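Local atomic coordinates of putative aminotransferase (Actinomadura melliaura, PDB entry 4ZWV), a protein that probably acts as a pyridoxal-phosphate-dependent sugar aminotransferase in the biosynthesis of the aminopentose of the indolocarbazole AT2433. Residues Leu260-His263 with Arg264-Ala267. Sequence-based numbering, arbitrary orientation.
Sequences LRLH and RENA
Arg261 and Glu265, one turn apart on the long helix 243-273 of this DegT/DnrJ/EryC1-family aminotransferase, illustrate the i to i+4 salt bridge of an alpha-helix. Arg261 NH1 meets Glu265 OE1 at 3.0 Å, nearly in line with the carboxylate C-O bond. The oxygen lies 31° out of the guanidinium plane, and the N-H points imperfectly at it. The bend at chi3 of Arg261 (70°) brings its guanidinium alongside the extended Glu265 chain, within reach of OE1. Each charge has a second mate, Glu258 for Arg261 NH2 and Arg361 for Glu265 OE2.

A different i to i+4 contact, aliphatic against the flat face of a cation, joins Leu260 and Arg264. CG of the leucine sits 3.3 Å above the centre of the Arg264 guanidinium plane, with CD2 over the same face, while NE and NH2 donate to the backbone oxygens of Gly291 and Gly167. With an alanine in place of Arg264, Leu260 would probably lose the flat group packed against it, and both carbonyls these N-H donors.

Backbone bonds follow the alpha-helical pattern, from Arg264 N to Leu260 O (3.0 Å) through Ala267 N to His263 O. The buried Asn266 amide accepts from Arg361 at OD1 and donates to Val352 O through ND2; His263 ND1 bonds to Phe293 O.

A water bridges Arg261 and Glu265: it accepts from NH2 of Arg261 (2.7 Å), in the guanidinium plane, and donates to Glu265 OE1.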
ATOM      1  N   LEU A 260      10.414  13.796 -21.149  0.57 15.88           N
ATOM      2  CA  LEU A 260       9.153  13.766 -21.884  0.57 16.00           C
ATOM      3  C   LEU A 260       9.334  14.266 -23.316  0.57 15.52           C
ATOM      4  O   LEU A 260       8.762  13.716 -24.259  0.57 17.50           O
ATOM      5  CB  LEU A 260       8.101  14.602 -21.156  0.57 19.81           C
ATOM      6  CG  LEU A 260       6.651  14.459 -21.603  0.57 19.72           C
ATOM      7  CD1 LEU A 260       6.221  12.991 -21.663  0.57 13.43           C
ATOM      8  CD2 LEU A 260       5.757  15.244 -20.653  0.57 18.98           C
ATOM      9  N   ARG A 261      10.125  15.321 -23.467  1.00 16.01           N
ATOM     10  CA  ARG A 261      10.411  15.871 -24.785  1.00 17.23           C
ATOM     11  C   ARG A 261      11.075  14.802 -25.662  1.00 18.08           C
ATOM     12  O   ARG A 261      10.742  14.664 -26.827  1.00 17.17           O
ATOM     13  CB  ARG A 261      11.294  17.111 -24.664  1.00 19.67           C
ATOM     14  CG  ARG A 261      11.514  17.840 -25.983  1.00 24.27           C
ATOM     15  CD  ARG A 261      12.602  18.889 -25.850  1.00 26.74           C
ATOM     16  NE  ARG A 261      13.911  18.258 -25.702  1.00 30.58           N
ATOM     17  CZ  ARG A 261      14.607  17.745 -26.711  1.00 32.98           C
ATOM     18  NH1 ARG A 261      14.127  17.800 -27.946  1.00 35.94           N
ATOM     19  NH2 ARG A 261      15.785  17.180 -26.489  1.00 31.60           N
ATOM     20  N   LEU A 262      11.975  14.012 -25.078  1.00 16.41           N
ATOM     21  CA  LEU A 262      12.652  12.962 -25.834  1.00 17.52           C
ATOM     22  C   LEU A 262      11.704  11.813 -26.200  1.00 16.12           C
ATOM     23  O   LEU A 262      11.754  11.313 -27.328  1.00 15.52           O
ATOM     24  CB  LEU A 262      13.856  12.429 -25.054  1.00 18.19           C
ATOM     25  CG  LEU A 262      14.999  13.428 -24.872  1.00 20.29           C
ATOM     26  CD1 LEU A 262      16.054  12.875 -23.935  1.00 20.77           C
ATOM     27  CD2 LEU A 262      15.624  13.782 -26.218  1.00 20.48           C
ATOM     28  N   HIS A 263      10.847  11.395 -25.262  1.00 13.36           N
ATOM     29  CA  HIS A 263       9.807  10.409 -25.591  1.00 13.13           C
ATOM     30  C   HIS A 263       9.035  10.855 -26.829  1.00 16.39           C
ATOM     31  O   HIS A 263       8.827  10.088 -27.771  1.00 14.67           O
ATOM     32  CB  HIS A 263       8.806  10.217 -24.440  1.00 13.33           C
ATOM     33  CG  HIS A 263       9.264   9.284 -23.356  1.00 12.87           C
ATOM     34  ND1 HIS A 263       8.689   8.046 -23.156  1.00 14.38           N
ATOM     35  CD2 HIS A 263      10.206   9.421 -22.390  1.00 14.98           C
ATOM     36  CE1 HIS A 263       9.264   7.456 -22.122  1.00 12.06           C
ATOM     37  NE2 HIS A 263      10.186   8.270 -21.637  1.00 14.24           N
ATOM     38  N   ARG A 264       8.611  12.112 -26.812  1.00 14.71           N
ATOM     39  CA  ARG A 264       7.793  12.647 -27.895  1.00 16.18           C
ATOM     40  C   ARG A 264       8.574  12.793 -29.196  1.00 17.59           C
ATOM     41  O   ARG A 264       8.054  12.496 -30.269  1.00 17.58           O
ATOM     42  CB  ARG A 264       7.184  13.982 -27.462  1.00 14.67           C
ATOM     43  CG  ARG A 264       6.086  13.784 -26.422  1.00 15.58           C
ATOM     44  CD  ARG A 264       5.723  15.056 -25.672  1.00 14.25           C
ATOM     45  NE  ARG A 264       4.603  14.795 -24.770  1.00 14.65           N
ATOM     46  CZ  ARG A 264       4.252  15.575 -23.752  1.00 22.77           C
ATOM     47  NH1 ARG A 264       4.933  16.678 -23.485  1.00 22.08           N
ATOM     48  NH2 ARG A 264       3.215  15.238 -22.989  1.00 21.31           N
ATOM     49  N   GLU A 265       9.830  13.220 -29.098  1.00 16.86           N
ATOM     50  CA  GLU A 265      10.688  13.333 -30.275  1.00 18.66           C
ATOM     51  C   GLU A 265      10.931  11.968 -30.923  1.00 17.59           C
ATOM     52  O   GLU A 265      10.887  11.835 -32.146  1.00 18.94           O
ATOM     53  CB  GLU A 265      12.013  13.991 -29.890  1.00 18.00           C
ATOM     54  CG  GLU A 265      13.039  14.051 -31.008  1.00 34.93           C
ATOM     55  CD  GLU A 265      14.402  14.533 -30.529  1.00 48.02           C
ATOM     56  OE1 GLU A 265      14.473  15.613 -29.904  1.00 49.13           O
ATOM     57  OE2 GLU A 265      15.403  13.826 -30.772  1.00 47.29           O
ATOM     58  N   ASN A 266      11.159  10.947 -30.100  1.00 17.16           N
ATOM     59  CA  ASN A 266      11.381   9.601 -30.623  1.00 17.99           C
ATOM     60  C   ASN A 266      10.128   9.038 -31.295  1.00 17.68           C
ATOM     61  O   ASN A 266      10.215   8.384 -32.337  1.00 15.68           O
ATOM     62  CB  ASN A 266      11.844   8.668 -29.502  1.00 16.12           C
ATOM     63  CG  ASN A 266      13.228   9.014 -29.003  1.00 16.55           C
ATOM     64  OD1 ASN A 266      14.028   9.624 -29.723  1.00 18.81           O
ATOM     65  ND2 ASN A 266      13.522   8.639 -27.767  1.00 15.05           N
ATOM     66  N   ALA A 267       8.970   9.290 -30.690  1.00 17.45           N
ATOM     67  CA  ALA A 267       7.690   8.884 -31.271  1.00 15.17           C
ATOM     68  C   ALA A 267       7.472   9.551 -32.627  1.00 20.46           C
ATOM     69  O   ALA A 267       7.020   8.914 -33.584  1.00 17.38           O
ATOM     70  CB  ALA A 267       6.548   9.225 -30.324  1.00 14.50           C
TER
HETATM   71  O   HOH W   1      17.071  16.175 -28.657  1.00 38.96           O